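Local coordinates for cell wall surface anchor family protein (Streptococcus agalactiae serogroup V, PDB 3TW0) that probably mediates adhesion of the bacterium to host tissue as the tip pilin of its pilus, through a magnesium-binding von Willebrand factor A-type domain, at residues 232-237 with 278-283; 191-196 with 294-299; 246-251 with 272-277. The protein carries 2 engineered substitutions. One frame throughout, in Å; residues are numbered along the deposited sequence.

Contact 1: 232-237 with 278-283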
loop_
_atom_site.group_PDB
_atom_site.type_symbol
_atom_site.label_atom_id
_atom_site.label_comp_id
_atom_site.label_asym_id
_atom_site.label_seq_id
_atom_site.Cartn_x
_atom_site.Cartn_y
_atom_site.Cartn_z
ATOM N N LYS A 232 7.622 4.462 -6.791
ATOM C CA LYS A 232 7.497 5.628 -7.662
ATOM C C LYS A 232 6.329 5.532 -8.625
ATOM O O LYS A 232 5.955 4.446 -9.030
ATOM C CB LYS A 232 8.793 5.843 -8.472
ATOM C CG LYS A 232 9.969 6.406 -7.642
ATOM C CD LYS A 232 11.211 6.715 -8.525
ATOM C CE LYS A 232 12.187 5.524 -8.656
ATOM N NZ LYS A 232 11.632 4.343 -9.437
ATOM N N LEU A 233 5.751 6.677 -8.978
ATOM C CA LEU A 233 4.891 6.765 -10.142
ATOM C C LEU A 233 5.778 7.207 -11.293
ATOM O O LEU A 233 6.772 7.923 -11.064
ATOM C CB LEU A 233 3.775 7.774 -9.893
ATOM C CG LEU A 233 2.711 7.293 -8.895
ATOM C CD1 LEU A 233 1.963 8.455 -8.266
ATOM C CD2 LEU A 233 1.721 6.260 -9.537
ATOM N N PHE A 234 5.424 6.827 -12.515
ATOM C CA PHE A 234 6.371 6.959 -13.643
ATOM C C PHE A 234 6.127 8.211 -14.461
ATOM O O PHE A 234 5.005 8.486 -14.864
ATOM C CB PHE A 234 6.368 5.689 -14.530
ATOM C CG PHE A 234 6.690 4.432 -13.770
ATOM C CD1 PHE A 234 7.923 4.274 -13.152
ATOM C CD2 PHE A 234 5.753 3.419 -13.634
ATOM C CE1 PHE A 234 8.226 3.096 -12.426
ATOM C CE2 PHE A 234 6.045 2.235 -12.922
ATOM C CZ PHE A 234 7.273 2.082 -12.322
ATOM N N SER A 235 7.195 8.978 -14.682
ATOM C CA SER A 235 7.107 10.137 -15.576
ATOM C C SER A 235 7.184 9.710 -17.045
ATOM O O SER A 235 6.529 10.305 -17.907
ATOM C CB SER A 235 8.146 11.221 -15.231
ATOM O OG SER A 235 9.435 10.645 -15.057
ATOM N N ASP A 236 7.965 8.672 -17.310
ATOM C CA ASP A 236 8.064 8.095 -18.646
ATOM C C ASP A 236 7.008 6.981 -18.678
ATOM O O ASP A 236 7.067 6.016 -17.918
ATOM C CB ASP A 236 9.496 7.577 -18.889
ATOM C CG ASP A 236 9.712 6.953 -20.295
ATOM O OD1 ASP A 236 8.765 6.823 -21.128
ATOM O OD2 ASP A 236 10.882 6.600 -20.567
ATOM N N ARG A 237 6.016 7.132 -19.532
ATOM C CA ARG A 237 4.887 6.200 -19.543
ATOM C C ARG A 237 5.143 4.944 -20.385
ATOM O O ARG A 237 4.342 3.987 -20.341
ATOM C CB ARG A 237 3.648 6.921 -20.054
ATOM C CG ARG A 237 3.318 8.133 -19.250
ATOM C CD ARG A 237 2.445 9.063 -20.001
ATOM N NE ARG A 237 1.982 10.152 -19.153
ATOM C CZ ARG A 237 1.204 11.148 -19.562
ATOM N NH1 ARG A 237 0.781 11.195 -20.810
ATOM N NH2 ARG A 237 0.822 12.087 -18.700
ATOM N N ASP A 278 -2.258 3.690 -16.799
ATOM C CA ASP A 278 -2.205 5.086 -16.359
ATOM C C ASP A 278 -2.314 5.322 -14.843
ATOM O O ASP A 278 -1.990 6.417 -14.352
ATOM C CB ASP A 278 -3.157 5.991 -17.159
ATOM C CG ASP A 278 -4.640 5.694 -16.905
ATOM O OD1 ASP A 278 -5.029 5.320 -15.788
ATOM O OD2 ASP A 278 -5.428 5.868 -17.847
ATOM N N TYR A 279 -2.711 4.289 -14.103
ATOM C CA TYR A 279 -2.664 4.352 -12.659
ATOM C C TYR A 279 -1.220 4.226 -12.119
ATOM O O TYR A 279 -0.982 4.438 -10.944
ATOM C CB TYR A 279 -3.625 3.346 -11.997
ATOM C CG TYR A 279 -3.471 1.906 -12.413
ATOM C CD1 TYR A 279 -4.503 1.246 -13.090
ATOM C CD2 TYR A 279 -2.323 1.193 -12.109
ATOM C CE1 TYR A 279 -4.371 -0.093 -13.465
ATOM C CE2 TYR A 279 -2.190 -0.118 -12.465
ATOM C CZ TYR A 279 -3.225 -0.764 -13.147
ATOM O OH TYR A 279 -3.062 -2.093 -13.508
ATOM N N ASN A 280 -0.265 3.941 -12.990
ATOM C CA ASN A 280 1.150 3.993 -12.600
ATOM C C ASN A 280 1.896 5.283 -12.935
ATOM O O ASN A 280 3.087 5.388 -12.630
ATOM C CB ASN A 280 1.917 2.794 -13.175
ATOM C CG ASN A 280 1.699 1.531 -12.362
ATOM O OD1 ASN A 280 1.763 1.560 -11.119
ATOM N ND2 ASN A 280 1.441 0.411 -13.049
ATOM N N TRP A 281 1.211 6.239 -13.564
ATOM C CA TRP A 281 1.807 7.455 -14.108
ATOM C C TRP A 281 1.937 8.542 -13.055
ATOM O O TRP A 281 1.141 8.622 -12.123
ATOM C CB TRP A 281 0.900 8.048 -15.199
ATOM C CG TRP A 281 0.761 7.243 -16.477
ATOM C CD1 TRP A 281 1.280 5.993 -16.741
ATOM C CD2 TRP A 281 -0.005 7.606 -17.640
ATOM N NE1 TRP A 281 0.929 5.589 -18.009
ATOM C CE2 TRP A 281 0.129 6.548 -18.580
ATOM C CE3 TRP A 281 -0.769 8.732 -17.991
ATOM C CZ2 TRP A 281 -0.469 6.586 -19.840
ATOM C CZ3 TRP A 281 -1.379 8.760 -19.244
ATOM C CH2 TRP A 281 -1.209 7.695 -20.167
ATOM N N VAL A 282 2.894 9.435 -13.239
ATOM C CA VAL A 282 2.864 10.690 -12.462
ATOM C C VAL A 282 1.510 11.334 -12.746
ATOM O O VAL A 282 1.016 11.274 -13.875
ATOM C CB VAL A 282 4.046 11.608 -12.839
ATOM C CG1 VAL A 282 3.891 12.994 -12.217
ATOM C CG2 VAL A 282 5.327 10.987 -12.370
ATOM N N TYR A 283 0.875 11.878 -11.714
ATOM C CA TYR A 283 -0.403 12.533 -11.909
ATOM C C TYR A 283 -0.477 13.761 -10.977
ATOM O O TYR A 283 0.339 13.910 -10.070
ATOM C CB TYR A 283 -1.581 11.556 -11.668
ATOM C CG TYR A 283 -1.878 11.357 -10.192
ATOM C CD1 TYR A 283 -1.101 10.493 -9.422
ATOM C CD2 TYR A 283 -2.907 12.056 -9.570
ATOM C CE1 TYR A 283 -1.355 10.312 -8.066
ATOM C CE2 TYR A 283 -3.166 11.900 -8.192
ATOM C CZ TYR A 283 -2.386 11.031 -7.459
ATOM O OH TYR A 283 -2.636 10.863 -6.138
HETATM O O HOH W 1 3.544 2.972 -9.145
HETATM O O HOH W 2 2.107 11.192 -16.344
#

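Contact 2: 191-196 with 294-299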
loop_
_atom_site.group_PDB
_atom_site.type_symbol
_atom_site.label_atom_id
_atom_site.label_comp_id
_atom_site.label_asym_id
_atom_site.label_seq_id
_atom_site.Cartn_x
_atom_site.Cartn_y
_atom_site.Cartn_z
ATOM N N SER A 191 -4.804 26.159 -10.972
ATOM C CA SER A 191 -3.643 25.277 -11.166
ATOM C C SER A 191 -3.686 24.106 -10.191
ATOM O O SER A 191 -4.232 24.219 -9.099
ATOM C CB SER A 191 -2.316 26.030 -10.962
ATOM O OG SER A 191 -2.141 26.308 -9.589
ATOM N N TYR A 192 -3.065 22.991 -10.567
ATOM C CA TYR A 192 -3.003 21.863 -9.650
ATOM C C TYR A 192 -2.291 22.226 -8.331
ATOM O O TYR A 192 -2.705 21.766 -7.264
ATOM C CB TYR A 192 -2.367 20.641 -10.329
ATOM C CG TYR A 192 -3.230 20.054 -11.420
ATOM C CD1 TYR A 192 -4.531 19.582 -11.117
ATOM C CD2 TYR A 192 -2.758 19.932 -12.747
ATOM C CE1 TYR A 192 -5.356 19.027 -12.114
ATOM C CE2 TYR A 192 -3.581 19.352 -13.755
ATOM C CZ TYR A 192 -4.870 18.917 -13.406
ATOM O OH TYR A 192 -5.702 18.357 -14.318
ATOM N N GLN A 193 -1.248 23.061 -8.399
ATOM C CA GLN A 193 -0.580 23.494 -7.163
ATOM C C GLN A 193 -1.547 24.238 -6.233
ATOM O O GLN A 193 -1.620 23.946 -5.042
ATOM C CB GLN A 193 0.678 24.331 -7.432
ATOM C CG GLN A 193 1.471 24.645 -6.134
ATOM C CD GLN A 193 2.008 23.385 -5.444
ATOM O OE1 GLN A 193 2.724 22.598 -6.055
ATOM N NE2 GLN A 193 1.658 23.194 -4.170
ATOM N N ASN A 194 -2.307 25.186 -6.778
ATOM C CA ASN A 194 -3.292 25.880 -5.966
ATOM C C ASN A 194 -4.410 24.947 -5.494
ATOM O O ASN A 194 -4.953 25.129 -4.414
ATOM C CB ASN A 194 -3.856 27.113 -6.693
ATOM C CG ASN A 194 -2.834 28.261 -6.801
ATOM O OD1 ASN A 194 -1.950 28.393 -5.954
ATOM N ND2 ASN A 194 -2.961 29.090 -7.845
ATOM N N GLN A 195 -4.754 23.934 -6.294
ATOM C CA GLN A 195 -5.773 22.956 -5.862
ATOM C C GLN A 195 -5.235 22.167 -4.675
ATOM O O GLN A 195 -5.914 21.988 -3.681
ATOM C CB GLN A 195 -6.161 22.003 -7.002
ATOM C CG GLN A 195 -6.971 22.647 -8.125
ATOM C CD GLN A 195 -7.586 21.605 -9.034
ATOM O OE1 GLN A 195 -8.061 20.562 -8.564
ATOM N NE2 GLN A 195 -7.549 21.860 -10.322
ATOM N N PHE A 196 -3.987 21.757 -4.766
ATOM C CA PHE A 196 -3.336 20.944 -3.715
ATOM C C PHE A 196 -3.281 21.744 -2.419
ATOM O O PHE A 196 -3.750 21.296 -1.351
ATOM C CB PHE A 196 -1.927 20.578 -4.189
ATOM C CG PHE A 196 -1.143 19.713 -3.231
ATOM C CD1 PHE A 196 -1.347 18.331 -3.180
ATOM C CD2 PHE A 196 -0.133 20.279 -2.419
ATOM C CE1 PHE A 196 -0.587 17.536 -2.323
ATOM C CE2 PHE A 196 0.602 19.496 -1.562
ATOM C CZ PHE A 196 0.378 18.120 -1.496
ATOM N N ALA A 294 1.564 20.719 -15.060
ATOM C CA ALA A 294 2.729 21.599 -15.172
ATOM C C ALA A 294 3.000 22.289 -13.835
ATOM O O ALA A 294 3.915 23.141 -13.718
ATOM C CB ALA A 294 2.491 22.643 -16.270
ATOM N N THR A 295 2.204 21.973 -12.824
ATOM C CA THR A 295 2.541 22.469 -11.481
ATOM C C THR A 295 2.739 21.315 -10.489
ATOM O O THR A 295 3.747 20.648 -10.537
ATOM C CB THR A 295 1.545 23.541 -10.953
ATOM O OG1 THR A 295 0.240 22.969 -10.819
ATOM C CG2 THR A 295 1.482 24.761 -11.872
ATOM N N LYS A 296 1.790 21.101 -9.582
ATOM C CA LYS A 296 1.957 20.070 -8.568
ATOM C C LYS A 296 1.969 18.714 -9.262
ATOM O O LYS A 296 1.104 18.470 -10.131
ATOM C CB LYS A 296 0.774 20.103 -7.581
ATOM C CG LYS A 296 0.841 19.039 -6.448
ATOM C CD LYS A 296 2.038 19.306 -5.506
ATOM C CE LYS A 296 2.447 18.064 -4.773
ATOM N NZ LYS A 296 3.504 18.244 -3.726
ATOM N N GLN A 297 2.903 17.843 -8.848
ATOM C CA GLN A 297 2.984 16.452 -9.340
ATOM C C GLN A 297 3.183 15.461 -8.206
ATOM O O GLN A 297 4.101 15.621 -7.365
ATOM C CB GLN A 297 4.108 16.269 -10.365
ATOM C CG GLN A 297 3.890 16.943 -11.741
ATOM C CD GLN A 297 5.103 16.800 -12.658
ATOM O OE1 GLN A 297 5.031 17.060 -13.862
ATOM N NE2 GLN A 297 6.219 16.390 -12.095
ATOM N N ILE A 298 2.327 14.443 -8.171
ATOM C CA ILE A 298 2.493 13.335 -7.217
ATOM C C ILE A 298 3.400 12.320 -7.914
ATOM O O ILE A 298 3.106 11.917 -9.029
ATOM C CB ILE A 298 1.124 12.728 -6.825
ATOM C CG1 ILE A 298 0.181 13.814 -6.263
ATOM C CG2 ILE A 298 1.260 11.520 -5.899
ATOM C CD1 ILE A 298 0.637 14.462 -4.953
ATOM N N LYS A 299 4.514 11.938 -7.283
ATOM C CA LYS A 299 5.522 11.084 -7.945
ATOM C C LYS A 299 5.857 9.809 -7.181
ATOM O O LYS A 299 6.594 8.947 -7.689
ATOM C CB LYS A 299 6.804 11.886 -8.195
ATOM C CG LYS A 299 6.610 13.147 -9.057
ATOM C CD LYS A 299 7.787 14.125 -8.916
ATOM C CE LYS A 299 7.973 14.905 -10.193
ATOM N NZ LYS A 299 8.208 16.386 -9.970
HETATM O O HOH W 3 3.446 20.831 -2.843
#

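Contact 3: 246-251 with 272-277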
loop_
_atom_site.group_PDB
_atom_site.type_symbol
_atom_site.label_atom_id
_atom_site.label_comp_id
_atom_site.label_asym_id
_atom_site.label_seq_id
_atom_site.Cartn_x
_atom_site.Cartn_y
_atom_site.Cartn_z
ATOM N N THR A 246 15.139 1.288 -24.946
ATOM C CA THR A 246 14.208 1.268 -26.056
ATOM C C THR A 246 12.885 0.659 -25.602
ATOM O O THR A 246 12.866 -0.236 -24.746
ATOM C CB THR A 246 14.820 0.552 -27.313
ATOM O OG1 THR A 246 14.008 -0.570 -27.673
ATOM C CG2 THR A 246 16.251 0.052 -27.053
ATOM N N GLN A 247 11.782 1.181 -26.142
ATOM C CA GLN A 247 10.432 0.803 -25.690
ATOM C C GLN A 247 10.137 -0.646 -26.050
ATOM O O GLN A 247 10.398 -1.048 -27.173
ATOM C CB GLN A 247 9.369 1.745 -26.287
ATOM C CG GLN A 247 7.939 1.205 -26.193
ATOM C CD GLN A 247 6.858 2.235 -26.453
ATOM O OE1 GLN A 247 7.047 3.201 -27.202
ATOM N NE2 GLN A 247 5.703 2.025 -25.840
ATOM N N ALA A 248 9.597 -1.423 -25.105
ATOM C CA ALA A 248 9.163 -2.790 -25.400
ATOM C C ALA A 248 7.887 -2.836 -26.215
ATOM O O ALA A 248 7.108 -1.881 -26.239
ATOM C CB ALA A 248 9.008 -3.620 -24.129
ATOM N N ALA A 249 7.688 -3.956 -26.893
ATOM C CA ALA A 249 6.502 -4.178 -27.689
ATOM C C ALA A 249 5.996 -5.621 -27.534
ATOM O O ALA A 249 6.731 -6.518 -27.132
ATOM C CB ALA A 249 6.779 -3.846 -29.147
ATOM N N TYR A 250 4.727 -5.830 -27.835
ATOM C CA TYR A 250 4.117 -7.145 -27.782
ATOM C C TYR A 250 3.874 -7.563 -29.227
ATOM O O TYR A 250 3.031 -6.972 -29.915
ATOM C CB TYR A 250 2.783 -7.030 -27.046
ATOM C CG TYR A 250 1.971 -8.295 -26.894
ATOM C CD1 TYR A 250 2.108 -9.091 -25.771
ATOM C CD2 TYR A 250 1.030 -8.656 -27.842
ATOM C CE1 TYR A 250 1.362 -10.228 -25.608
ATOM C CE2 TYR A 250 0.261 -9.808 -27.691
ATOM C CZ TYR A 250 0.444 -10.592 -26.574
ATOM O OH TYR A 250 -0.303 -11.738 -26.411
ATOM N N ARG A 251 4.631 -8.551 -29.702
ATOM C CA ARG A 251 4.388 -9.103 -31.024
ATOM C C ARG A 251 3.059 -9.842 -31.007
ATOM O O ARG A 251 2.851 -10.712 -30.182
ATOM C CB ARG A 251 5.520 -10.060 -31.418
ATOM C CG ARG A 251 5.521 -10.466 -32.881
ATOM C CD ARG A 251 6.773 -11.261 -33.186
ATOM N NE ARG A 251 6.765 -11.786 -34.540
ATOM C CZ ARG A 251 7.864 -11.991 -35.257
ATOM N NH1 ARG A 251 9.062 -11.699 -34.756
ATOM N NH2 ARG A 251 7.758 -12.474 -36.484
ATOM N N ILE A 272 2.087 -4.278 -30.717
ATOM C CA ILE A 272 1.473 -3.356 -29.760
ATOM C C ILE A 272 2.573 -2.812 -28.851
ATOM O O ILE A 272 3.154 -3.560 -28.035
ATOM C CB ILE A 272 0.404 -4.055 -28.904
ATOM C CG1 ILE A 272 -0.662 -4.708 -29.796
ATOM C CG2 ILE A 272 -0.221 -3.070 -27.930
ATOM C CD1 ILE A 272 -1.623 -5.558 -29.021
ATOM N N TYR A 273 2.889 -1.527 -29.015
ATOM C CA TYR A 273 3.906 -0.889 -28.185
ATOM C C TYR A 273 3.304 -0.676 -26.802
ATOM O O TYR A 273 2.139 -0.270 -26.688
ATOM C CB TYR A 273 4.409 0.405 -28.834
ATOM C CG TYR A 273 5.315 0.066 -29.990
ATOM C CD1 TYR A 273 4.786 -0.226 -31.271
ATOM C CD2 TYR A 273 6.701 -0.058 -29.799
ATOM C CE1 TYR A 273 5.633 -0.588 -32.348
ATOM C CE2 TYR A 273 7.548 -0.416 -30.854
ATOM C CZ TYR A 273 7.008 -0.679 -32.124
ATOM O OH TYR A 273 7.858 -1.030 -33.153
ATOM N N LEU A 274 4.101 -0.983 -25.776
ATOM C CA LEU A 274 3.641 -1.119 -24.395
ATOM C C LEU A 274 3.890 0.128 -23.537
ATOM O O LEU A 274 4.965 0.744 -23.599
ATOM C CB LEU A 274 4.284 -2.352 -23.748
ATOM C CG LEU A 274 3.976 -3.672 -24.492
ATOM C CD1 LEU A 274 4.737 -4.783 -23.876
ATOM C CD2 LEU A 274 2.460 -4.006 -24.533
ATOM N N TYR A 275 2.862 0.489 -22.764
ATOM C CA TYR A 275 2.891 1.587 -21.811
ATOM C C TYR A 275 2.437 1.038 -20.466
ATOM O O TYR A 275 1.640 0.073 -20.387
ATOM C CB TYR A 275 1.916 2.718 -22.237
ATOM C CG TYR A 275 2.247 3.359 -23.572
ATOM C CD1 TYR A 275 2.060 2.662 -24.757
ATOM C CD2 TYR A 275 2.753 4.650 -23.639
ATOM C CE1 TYR A 275 2.383 3.215 -25.972
ATOM C CE2 TYR A 275 3.074 5.228 -24.877
ATOM C CZ TYR A 275 2.876 4.494 -26.026
ATOM O OH TYR A 275 3.180 5.016 -27.241
ATOM N N TRP A 276 2.939 1.651 -19.397
ATOM C CA TRP A 276 2.435 1.381 -18.073
ATOM C C TRP A 276 0.965 1.797 -18.094
ATOM O O TRP A 276 0.608 2.768 -18.764
ATOM C CB TRP A 276 3.195 2.241 -17.072
ATOM C CG TRP A 276 4.676 1.973 -17.055
ATOM C CD1 TRP A 276 5.672 2.826 -17.411
ATOM C CD2 TRP A 276 5.310 0.762 -16.650
ATOM N NE1 TRP A 276 6.896 2.222 -17.255
ATOM C CE2 TRP A 276 6.697 0.950 -16.788
ATOM C CE3 TRP A 276 4.834 -0.474 -16.184
ATOM C CZ2 TRP A 276 7.620 -0.045 -16.464
ATOM C CZ3 TRP A 276 5.750 -1.458 -15.868
ATOM C CH2 TRP A 276 7.128 -1.233 -16.002
ATOM N N ARG A 277 0.106 1.063 -17.398
ATOM C CA ARG A 277 -1.291 1.489 -17.277
ATOM C C ARG A 277 -1.292 2.816 -16.499
ATOM O O ARG A 277 -0.389 3.050 -15.664
ATOM C CB ARG A 277 -2.107 0.418 -16.565
ATOM C CG ARG A 277 -2.201 -0.882 -17.324
ATOM C CD ARG A 277 -3.155 -1.863 -16.634
ATOM N NE ARG A 277 -4.516 -1.389 -16.745
ATOM C CZ ARG A 277 -5.613 -2.047 -16.378
ATOM N NH1 ARG A 277 -5.565 -3.264 -15.869
ATOM N NH2 ARG A 277 -6.784 -1.470 -16.544
#

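Contact 1: 232-237 with 278-283
Phe234 and Trp281 form a single beta bridge, their CA atoms 4.6 Å apart, where the loop before strand 249-251 meets the loop after strand 271-276, both in the long insertion between strands 165-172 and 319-324 of the von Willebrand factor A-type domain. The bridge has two backbone bonds: Phe234 N donates to Asn280 O at 2.7 Å, in the carbonyl plane, and Val282 N to Phe234 O at 2.8 Å, with the nitrogen 52° out of that carbonyl's plane. Residues 278-280 make a short 3-10 turn just before the bridge.

Leu233 packs its CD2 on the backbone of Asn280 and brings CD1 to the edge of the Tyr283 ring, 3.8 Å from CE1. The CG2 methyl of Val282 fits against the Phe234 carbonyl and Ser235. The Phe234 ring and the Asn280 side chain run side by side, ring and amide planes 62° apart.

Arg237 closes the other end. Its chain, extended from CG to NE, lies over one indole face of Trp281, and the guanidinium stacks on it with planes 9° apart and centres 4.0 Å apart. Asp278 CB covers the opposite face, while Trp281 NE1 bonds to Trp276 O. Arg237 NH2 hydrogen-bonds to Lys290 O and to a water that donates to Val282 O. Arg237 CD stands 3.5 Å from the centroid of the Trp281 six-membered ring, a CH-pi contact.

Contact 2: 191-196 with 294-299
Thr295 meets the first turn of helix 192-201 through its hydroxyl, and this polar contact holds the loop segment 294-299 against the helix start. Gln193 N donates to Thr295 OG1 at 2.8 Å, with an N-H...O angle of 144°. The torsion of Thr295 (chi1 63°) sets OG1 between its own backbone N and carbonyl carbon, turned to the helix. A second hydroxyl works beside it: Ser191 is the N-cap, its OG accepting from Asn194 N at 3.0 Å. Two hydroxyls, one from the cap and one from the facing loop, thus take up successive amide N-H groups of the first turn.

The cationic and aromatic part belongs to Lys296. With CG anti to the backbone N and a bend at chi2 (66°), its chain runs over one face of the Phe196 ring. CE lies over the centre, 3.8 Å from the Phe196 centroid as a CH-pi contact, and NZ makes a cation-pi contact with the same centroid at 4.2 Å. The ammonium also forms a salt bridge with Glu303 OE2, of helix 302-312.

Van der Waals and water-mediated contacts complete the interface. The bent Gln193 side chain crosses Lys296 obliquely and rests OE1 on CD of that lysine at 3.4 Å. A water accepts from both Gln193 NE2 and Lys296 NZ, and Gln193 NE2 bonds to Asn197 OD1 one turn on. Ile298 CD1 adds an apolar contact to Phe196 CE1 at 4.2 Å.

Phe196 and Ile298 both touch Glu303 of helix 302-312, Phe196 reaching on to Leu307 and Ile298 to Pro304, so Lys296 and Ile298 lie against both helices where Phe196 of helix 192-201 also touches helix 302-312 directly.

Contact 3: 246-251 with 272-277
Tyr250 and Ile272 form the close end of this contact, bonded in both directions: Tyr250 N to Ile272 O at 2.8 Å and Ile272 N to Tyr250 O at 3.0 Å. Both bonds are nearly straight. On the face that holds these two residues and Leu274, the packing is apolar. Tyr250 CB touches Leu274 CD2 at 3.9 Å and lies 4.2 Å from Ile272 CB. All three side chains also meet Leu85 of strand 84-85. Met260 of helix 257-263 lies on Tyr250 and Ile272, and Val77 of strand 70-78 on Leu274; Ile272 and Leu274 are buried.

The pairing is antiparallel, a hydrogen-bonded pair (Tyr250 with Ile272) next to a non-hydrogen-bonded one (Ala249 with Tyr273), and it adds strand 249-251 to strand 271-276 in the branched antiparallel sheet, apart from the central parallel sheet of the von Willebrand factor A-type domain. Beyond Ala249 the bonding lengthens: Leu274 N to Ala248 O is 3.2 Å.

Ala249 and Tyr273 point to the other, looser face, where both are partly exposed, with Gln247 and Tyr275 beside them. Ala249 CB sits over one face of the Tyr273 ring, offset toward its rim, while Gln247 CG comes to that ring's edge. Because CG of Gln247 is anti to its backbone N (chi1 164°) and the chain beyond is extended, the amide is carried across to the backbone of Leu274. There NE2 donates to Leu274 O at 2.7 Å, reaching it from above the carbonyl plane at an N-H...O angle of 142°, and the same nitrogen lies over a face of the Tyr275 ring, 3.5 Å from CE1.

How the contacts relate
Along the chain the segments come in the order 191-196, 232-237, 246-251, 272-277, 278-283, 294-299, so contact 2 encloses contact 1 and contact 1 encloses contact 3. Contact 1 is the middle member, its centre about 15 Å from that of each neighbour, whereas the centres of contacts 2 and 3 lie about 28 Å apart. It joins contact 2 through probable backbone bonds, Leu233 N to Lys299 O and Ile298 N to Tyr283 O, and contact 3 through another, Trp276 N to Arg237 O; segment 272-277 also runs directly into 278-283. The three contacts thus follow one another from helix 192-201 to strand 271-276, within the excursion between strands 165-172 and 319-324.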